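Local coordinates for hydroxymethyldihydropterin pyrophosphokinase-dihydropteroate synthase, putative (Plasmodium vivax, PDB 5Z79), which catalyses two consecutive steps of folate synthesis, pyrophosphorylation of hydroxymethyldihydropterin and condensation of the product with 4-aminobenzoate to give dihydropteroate, at residues V55-V60 and K270-I275; L17-N22 and T33-T38. One frame throughout, in Å; residues are numbered along the deposited sequence.

Interaction 1 of 2, residues V55-V60 and K270-I275. With PE0 (pterine), chain K; APC (diphosphomethylphosphonic acid adenosyl ester), chain H.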
loop_
_atom_site.group_PDB
_atom_site.type_symbol
_atom_site.label_atom_id
_atom_site.label_comp_id
_atom_site.label_asym_id
_atom_site.label_seq_id
_atom_site.Cartn_x
_atom_site.Cartn_y
_atom_site.Cartn_z
ATOM N N VAL A 55 -14.799 4.918 25.288
ATOM C CA VAL A 55 -15.890 4.045 25.705
ATOM C C VAL A 55 -16.203 4.241 27.157
ATOM O O VAL A 55 -15.313 4.121 27.992
ATOM C CB VAL A 55 -15.594 2.570 25.524
ATOM C CG1 VAL A 55 -16.513 1.729 26.421
ATOM C CG2 VAL A 55 -15.775 2.245 24.058
ATOM N N PRO A 56 -17.480 4.499 27.464
ATOM C CA PRO A 56 -17.861 4.828 28.826
ATOM C C PRO A 56 -17.310 3.876 29.877
ATOM O O PRO A 56 -17.241 2.643 29.673
ATOM C CB PRO A 56 -19.392 4.786 28.789
ATOM C CG PRO A 56 -19.758 5.122 27.370
ATOM C CD PRO A 56 -18.597 4.679 26.512
ATOM N N GLU A 57 -16.881 4.508 30.972
ATOM C CA GLU A 57 -16.362 3.840 32.162
ATOM C C GLU A 57 -17.312 4.145 33.303
ATOM O O GLU A 57 -17.360 5.252 33.827
ATOM C CB GLU A 57 -14.938 4.303 32.508
ATOM C CG GLU A 57 -13.844 3.646 31.654
ATOM C CD GLU A 57 -12.502 4.400 31.703
ATOM O OE1 GLU A 57 -12.468 5.663 31.458
ATOM O OE2 GLU A 57 -11.479 3.689 31.990
ATOM N N TYR A 58 -18.096 3.138 33.636
ATOM C CA TYR A 58 -19.040 3.216 34.707
ATOM C C TYR A 58 -18.499 2.496 35.946
ATOM O O TYR A 58 -18.646 3.003 37.072
ATOM C CB TYR A 58 -20.330 2.542 34.241
ATOM C CG TYR A 58 -20.911 3.126 32.973
ATOM C CD1 TYR A 58 -21.002 4.526 32.799
ATOM C CD2 TYR A 58 -21.405 2.291 31.957
ATOM C CE1 TYR A 58 -21.547 5.073 31.637
ATOM C CE2 TYR A 58 -21.968 2.818 30.786
ATOM C CZ TYR A 58 -22.038 4.206 30.617
ATOM O OH TYR A 58 -22.581 4.738 29.438
ATOM N N ILE A 59 -17.893 1.312 35.724
ATOM C CA ILE A 59 -17.408 0.407 36.801
ATOM C C ILE A 59 -15.848 0.337 36.952
ATOM O O ILE A 59 -15.116 0.023 35.997
ATOM C CB ILE A 59 -18.063 -1.022 36.678
ATOM N N VAL A 60 -15.392 0.641 38.178
ATOM C CA VAL A 60 -14.002 0.531 38.627
ATOM C C VAL A 60 -13.944 -0.429 39.845
ATOM O O VAL A 60 -13.180 -1.412 39.913
ATOM C CB VAL A 60 -13.502 1.923 39.089
ATOM C CG1 VAL A 60 -12.029 1.843 39.497
ATOM C CG2 VAL A 60 -13.763 3.001 38.028
ATOM N N LYS A 270 -7.208 8.662 38.736
ATOM C CA LYS A 270 -6.249 7.600 38.422
ATOM C C LYS A 270 -6.928 6.300 38.028
ATOM O O LYS A 270 -6.252 5.329 37.728
ATOM C CB LYS A 270 -5.229 7.418 39.569
ATOM C CG LYS A 270 -5.495 6.316 40.585
ATOM C CD LYS A 270 -4.626 6.522 41.831
ATOM C CE LYS A 270 -4.208 5.251 42.555
ATOM N NZ LYS A 270 -3.688 5.642 43.900
ATOM N N TYR A 271 -8.255 6.292 37.995
ATOM C CA TYR A 271 -9.000 5.071 37.713
ATOM C C TYR A 271 -9.757 5.030 36.363
ATOM O O TYR A 271 -10.293 3.985 36.003
ATOM C CB TYR A 271 -9.995 4.821 38.830
ATOM C CG TYR A 271 -9.410 4.757 40.220
ATOM C CD1 TYR A 271 -8.639 3.688 40.621
ATOM C CD2 TYR A 271 -9.677 5.744 41.144
ATOM C CE1 TYR A 271 -8.132 3.610 41.899
ATOM C CE2 TYR A 271 -9.178 5.676 42.430
ATOM C CZ TYR A 271 -8.402 4.610 42.803
ATOM O OH TYR A 271 -7.904 4.545 44.083
ATOM N N ARG A 272 -9.828 6.139 35.632
ATOM C CA ARG A 272 -10.400 6.150 34.275
ATOM C C ARG A 272 -9.362 6.269 33.187
ATOM O O ARG A 272 -8.527 7.152 33.182
ATOM C CB ARG A 272 -11.350 7.311 34.091
ATOM C CG ARG A 272 -12.734 6.997 34.555
ATOM C CD ARG A 272 -13.611 8.223 34.536
ATOM N NE ARG A 272 -14.869 7.902 35.199
ATOM C CZ ARG A 272 -15.735 8.792 35.685
ATOM N NH1 ARG A 272 -15.505 10.111 35.584
ATOM N NH2 ARG A 272 -16.850 8.347 36.280
ATOM N N TYR A 273 -9.434 5.388 32.220
ATOM C CA TYR A 273 -8.543 5.477 31.113
ATOM C C TYR A 273 -8.745 6.867 30.521
ATOM O O TYR A 273 -7.787 7.606 30.371
ATOM C CB TYR A 273 -8.802 4.331 30.124
ATOM C CG TYR A 273 -7.839 4.289 28.961
ATOM C CD1 TYR A 273 -6.481 4.019 29.144
ATOM C CD2 TYR A 273 -8.280 4.539 27.683
ATOM C CE1 TYR A 273 -5.594 3.988 28.076
ATOM C CE2 TYR A 273 -7.407 4.526 26.601
ATOM C CZ TYR A 273 -6.064 4.251 26.792
ATOM O OH TYR A 273 -5.236 4.249 25.671
ATOM N N SER A 274 -9.989 7.261 30.277
ATOM C CA SER A 274 -10.265 8.478 29.535
ATOM C C SER A 274 -9.571 9.686 30.129
ATOM O O SER A 274 -9.078 10.540 29.415
ATOM C CB SER A 274 -11.751 8.722 29.484
ATOM O OG SER A 274 -12.303 8.366 30.717
ATOM N N ILE A 275 -9.537 9.765 31.443
ATOM C CA ILE A 275 -8.785 10.817 32.101
ATOM C C ILE A 275 -7.294 10.576 31.994
ATOM O O ILE A 275 -6.568 11.492 31.632
ATOM C CB ILE A 275 -9.085 10.936 33.583
ATOM C CG1 ILE A 275 -10.548 11.273 33.796
ATOM C CG2 ILE A 275 -8.186 11.990 34.183
ATOM C CD1 ILE A 275 -11.038 10.838 35.148
HETATM C C1 PE0 K . -17.473 10.047 31.790
HETATM C C4 PE0 K . -16.821 10.555 30.593
HETATM O O4 PE0 K . -17.002 11.705 30.180
HETATM N N2 PE0 K . -16.051 9.711 29.926
HETATM C C3 PE0 K . -15.852 8.452 30.312
HETATM N N6 PE0 K . -15.035 7.698 29.568
HETATM N N1 PE0 K . -16.412 7.943 31.412
HETATM C C2 PE0 K . -17.220 8.680 32.147
HETATM N N3 PE0 K . -17.800 8.195 33.219
HETATM C C6 PE0 K . -18.607 8.940 33.964
HETATM C C5 PE0 K . -18.863 10.238 33.619
HETATM N N4 PE0 K . -18.297 10.756 32.540
HETATM P PG APC H . -17.802 12.764 36.739
HETATM O O1G APC H . -17.698 13.014 35.249
HETATM O O2G APC H . -17.589 14.015 37.558
HETATM O O3G APC H . -16.950 11.603 37.201
HETATM P PB APC H . -20.702 13.128 36.957
HETATM O O1B APC H . -21.834 12.181 36.666
HETATM O O2B APC H . -20.523 14.242 35.967
HETATM O O3B APC H . -19.329 12.321 37.026
HETATM P PA APC H . -21.101 15.638 38.665
HETATM O O1A APC H . -22.274 16.011 37.800
HETATM O O2A APC H . -19.791 16.291 38.308
HETATM C C3A APC H . -20.899 13.827 38.632
HETATM O "O5'" APC H . -21.466 16.029 40.171
HETATM C "C5'" APC H . -21.689 15.091 41.256
HETATM C "C4'" APC H . -20.933 15.555 42.477
HETATM O "O4'" APC H . -19.529 15.668 42.138
HETATM C "C3'" APC H . -21.343 16.919 43.057
HETATM O "O3'" APC H . -21.749 16.773 44.406
HETATM C "C2'" APC H . -20.091 17.798 42.922
HETATM O "O2'" APC H . -19.826 18.604 44.048
HETATM C "C1'" APC H . -18.972 16.775 42.797
HETATM N N9 APC H . -17.830 17.248 42.022
HETATM C C8 APC H . -17.814 17.723 40.732
HETATM N N7 APC H . -16.615 18.056 40.308
HETATM C C5 APC H . -15.785 17.774 41.386
HETATM C C6 APC H . -14.394 17.901 41.575
HETATM N N6 APC H . -13.553 18.351 40.651
HETATM N N1 APC H . -13.892 17.520 42.771
HETATM C C2 APC H . -14.743 17.058 43.698
HETATM N N3 APC H . -16.060 16.896 43.640
HETATM C C4 APC H . -16.526 17.275 42.443
#
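With CG swung beside its own backbone N (chi1 -79°) and CD carried on in an extended chain (chi2 163°), Glu-57 brings its carboxylate to the start of helix 273-282, over the first amides that follow the N-cap residue Arg-272. Glu-57 OE2 takes the N-H of Tyr-273 on its syn lone pair, N to OE2 2.7 Å. Glu-57 OE1 accepts twice: from Ser-274 OG at 2.8 Å, almost in line with the C-O bond, and from Ser-274 N in a straight but longer bond of 3.2 Å, tilted out of the carboxylate plane. The helix N-terminus would tend to stabilise the negative charge. This corner is the pterin site of the HPPK domain. Ser-274 OG also lies 3.0 Å from the exocyclic N6 of the pterine, while Glu-57 N makes a weak bond to its ring N1; Asn-162 and Thr-54 bind the same ligand. Arg-272 runs out extended and lays one guanidinium face over the pterine near N3 and C6, leaving NH1 to bond O3G of the ATP analogue at 2.6 Å, the one side chain touching both bound ligands. Farther along the loop, Val-60 CG1 packs on Tyr-271 CB at 3.7 Å.

Interaction 2 of 2, residues L17-N22 and T33-T38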
loop_
_atom_site.group_PDB
_atom_site.type_symbol
_atom_site.label_atom_id
_atom_site.label_comp_id
_atom_site.label_asym_id
_atom_site.label_seq_id
_atom_site.Cartn_x
_atom_site.Cartn_y
_atom_site.Cartn_z
ATOM N N LEU A 17 -8.366 20.647 34.482
ATOM C CA LEU A 17 -9.776 20.480 34.391
ATOM C C LEU A 17 -10.029 19.442 33.362
ATOM O O LEU A 17 -9.188 19.213 32.493
ATOM C CB LEU A 17 -10.413 21.785 33.938
ATOM C CG LEU A 17 -10.027 23.004 34.740
ATOM C CD1 LEU A 17 -10.595 24.211 34.069
ATOM C CD2 LEU A 17 -10.597 22.861 36.112
ATOM N N ASN A 18 -11.201 18.833 33.443
ATOM C CA ASN A 18 -11.580 17.790 32.524
ATOM C C ASN A 18 -12.931 18.070 31.965
ATOM O O ASN A 18 -13.902 18.137 32.698
ATOM C CB ASN A 18 -11.651 16.466 33.258
ATOM C CG ASN A 18 -11.981 15.316 32.334
ATOM O OD1 ASN A 18 -11.092 14.686 31.753
ATOM N ND2 ASN A 18 -13.273 15.005 32.232
ATOM N N PHE A 19 -12.998 18.180 30.651
ATOM C CA PHE A 19 -14.246 18.485 29.937
ATOM C C PHE A 19 -14.813 17.223 29.317
ATOM O O PHE A 19 -14.057 16.441 28.759
ATOM C CB PHE A 19 -13.966 19.467 28.824
ATOM C CG PHE A 19 -13.529 20.797 29.313
ATOM C CD1 PHE A 19 -12.259 20.982 29.762
ATOM C CD2 PHE A 19 -14.382 21.849 29.308
ATOM C CE1 PHE A 19 -11.828 22.186 30.205
ATOM C CE2 PHE A 19 -13.972 23.069 29.746
ATOM C CZ PHE A 19 -12.686 23.235 30.203
ATOM N N GLY A 20 -16.120 17.025 29.398
ATOM C CA GLY A 20 -16.704 15.828 28.848
ATOM C C GLY A 20 -18.076 16.059 28.298
ATOM O O GLY A 20 -18.899 16.640 28.969
ATOM N N THR A 21 -18.304 15.587 27.073
ATOM C CA THR A 21 -19.620 15.626 26.427
ATOM C C THR A 21 -19.967 14.291 25.732
ATOM O O THR A 21 -19.078 13.488 25.412
ATOM C CB THR A 21 -19.729 16.824 25.460
ATOM O OG1 THR A 21 -21.012 16.837 24.857
ATOM C CG2 THR A 21 -18.724 16.745 24.362
ATOM N N ASN A 22 -21.273 14.065 25.548
ATOM C CA ASN A 22 -21.837 12.916 24.788
ATOM C C ASN A 22 -22.286 13.231 23.368
ATOM O O ASN A 22 -22.549 12.299 22.614
ATOM C CB ASN A 22 -23.067 12.341 25.497
ATOM C CG ASN A 22 -22.712 11.597 26.770
ATOM O OD1 ASN A 22 -23.227 11.911 27.834
ATOM N ND2 ASN A 22 -21.835 10.598 26.670
ATOM N N THR A 33 -17.163 26.228 23.194
ATOM C CA THR A 33 -17.894 27.162 24.057
ATOM C C THR A 33 -17.434 27.055 25.552
ATOM O O THR A 33 -17.248 28.062 26.218
ATOM C CB THR A 33 -19.428 27.029 23.925
ATOM O OG1 THR A 33 -19.881 27.574 22.661
ATOM C CG2 THR A 33 -20.138 27.763 25.094
ATOM N N ALA A 34 -17.235 25.837 26.064
ATOM C CA ALA A 34 -16.884 25.621 27.475
ATOM C C ALA A 34 -15.471 26.057 27.807
ATOM O O ALA A 34 -15.201 26.404 28.937
ATOM C CB ALA A 34 -17.095 24.172 27.865
ATOM N N LEU A 35 -14.580 26.028 26.819
ATOM C CA LEU A 35 -13.192 26.491 26.986
ATOM C C LEU A 35 -13.145 27.995 27.029
ATOM O O LEU A 35 -12.250 28.547 27.629
ATOM C CB LEU A 35 -12.293 26.079 25.808
ATOM C CG LEU A 35 -11.788 24.651 25.610
ATOM C CD1 LEU A 35 -11.029 24.466 24.313
ATOM C CD2 LEU A 35 -10.859 24.279 26.726
ATOM N N TYR A 36 -14.070 28.648 26.329
ATOM C CA TYR A 36 -14.125 30.104 26.249
ATOM C C TYR A 36 -14.573 30.641 27.549
ATOM O O TYR A 36 -13.902 31.479 28.100
ATOM C CB TYR A 36 -15.120 30.560 25.192
ATOM C CG TYR A 36 -15.392 32.044 25.178
ATOM C CD1 TYR A 36 -14.362 32.956 24.959
ATOM C CD2 TYR A 36 -16.698 32.539 25.335
ATOM C CE1 TYR A 36 -14.616 34.309 24.914
ATOM C CE2 TYR A 36 -16.955 33.901 25.313
ATOM C CZ TYR A 36 -15.914 34.785 25.104
ATOM O OH TYR A 36 -16.144 36.162 25.068
ATOM N N LEU A 37 -15.707 30.176 28.047
ATOM C CA LEU A 37 -16.187 30.637 29.343
ATOM C C LEU A 37 -15.198 30.374 30.454
ATOM O O LEU A 37 -15.024 31.178 31.316
ATOM C CB LEU A 37 -17.478 29.951 29.694
ATOM C CG LEU A 37 -18.510 30.250 28.629
ATOM C CD1 LEU A 37 -19.698 29.333 28.856
ATOM C CD2 LEU A 37 -18.922 31.718 28.620
ATOM N N THR A 38 -14.566 29.219 30.412
ATOM C CA THR A 38 -13.588 28.778 31.386
ATOM C C THR A 38 -12.389 29.699 31.377
ATOM O O THR A 38 -11.948 30.069 32.448
ATOM C CB THR A 38 -13.105 27.325 31.092
ATOM O OG1 THR A 38 -14.204 26.417 31.106
ATOM C CG2 THR A 38 -12.119 26.848 32.110
#
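The Phe-19 ring has Leu-35 CD2 over one face and two oxygens at its rim, Thr-38 OG1 in the ring plane and the carbonyl O of Ala-34 close to it. Between segments 17-22 and 33-38 it makes most of the contact, joining strand 13-21 to helix 27-42, the first two elements of the beta-alpha-beta-beta-alpha-beta, ferredoxin-like core of HPPK. The two short segments run nearly antiparallel, at 149°, with their axes 10.4 Å apart, as the chain leaves the strand, turns and comes back along the sheet. Phe-19 holds CG beside its backbone N (chi1 -66°), and its ring reaches the helix with the CE2 side leading. There CE2 comes within 3.8 Å of Ala-34 CB; the small alanine side chain lets the ring approach the helix backbone, and CE2 also sits 3.6 Å from Ala-34 O. Leu-35 crosses the ring at a slant, CD2 4.1 Å from Phe-19 CZ. No hydrogen bond joins the segments. Within the sheet, backbone bonds tie Phe-19 to Leu-163 and Asn-18 to Asp-209; beside the helix, Met-188 of helix 174-188 packs on Ala-34. Two residues before Phe-19 in the strand, Leu-17 meets Thr-38 tip to tip, CD1 to CG2, at 3.6 Å.

Overall arrangement
Both contacts belong to the HPPK half of the chain, their centres about 18 Å apart, and they share no helix or strand. Interaction 2 is buried and mainly apolar, without a hydrogen bond across it, and packs helix 27-42 on the central sheet. Interaction 1 is partly buried and largely polar: a loop leaving strand 43-54 meets the N-terminus of helix 273-282 beside bound pterine and the ATP analogue. Strand 13-21 links them: Leu-17 and Phe-19 point to helix 27-42, while Asn-18 OD1 lies 4.0 Å from Ile-275 CG1 of segment 270-275. Asn-162, which binds the pterine, also bonds the backbone O of Phe-19, connecting the packed strand to the ligand site.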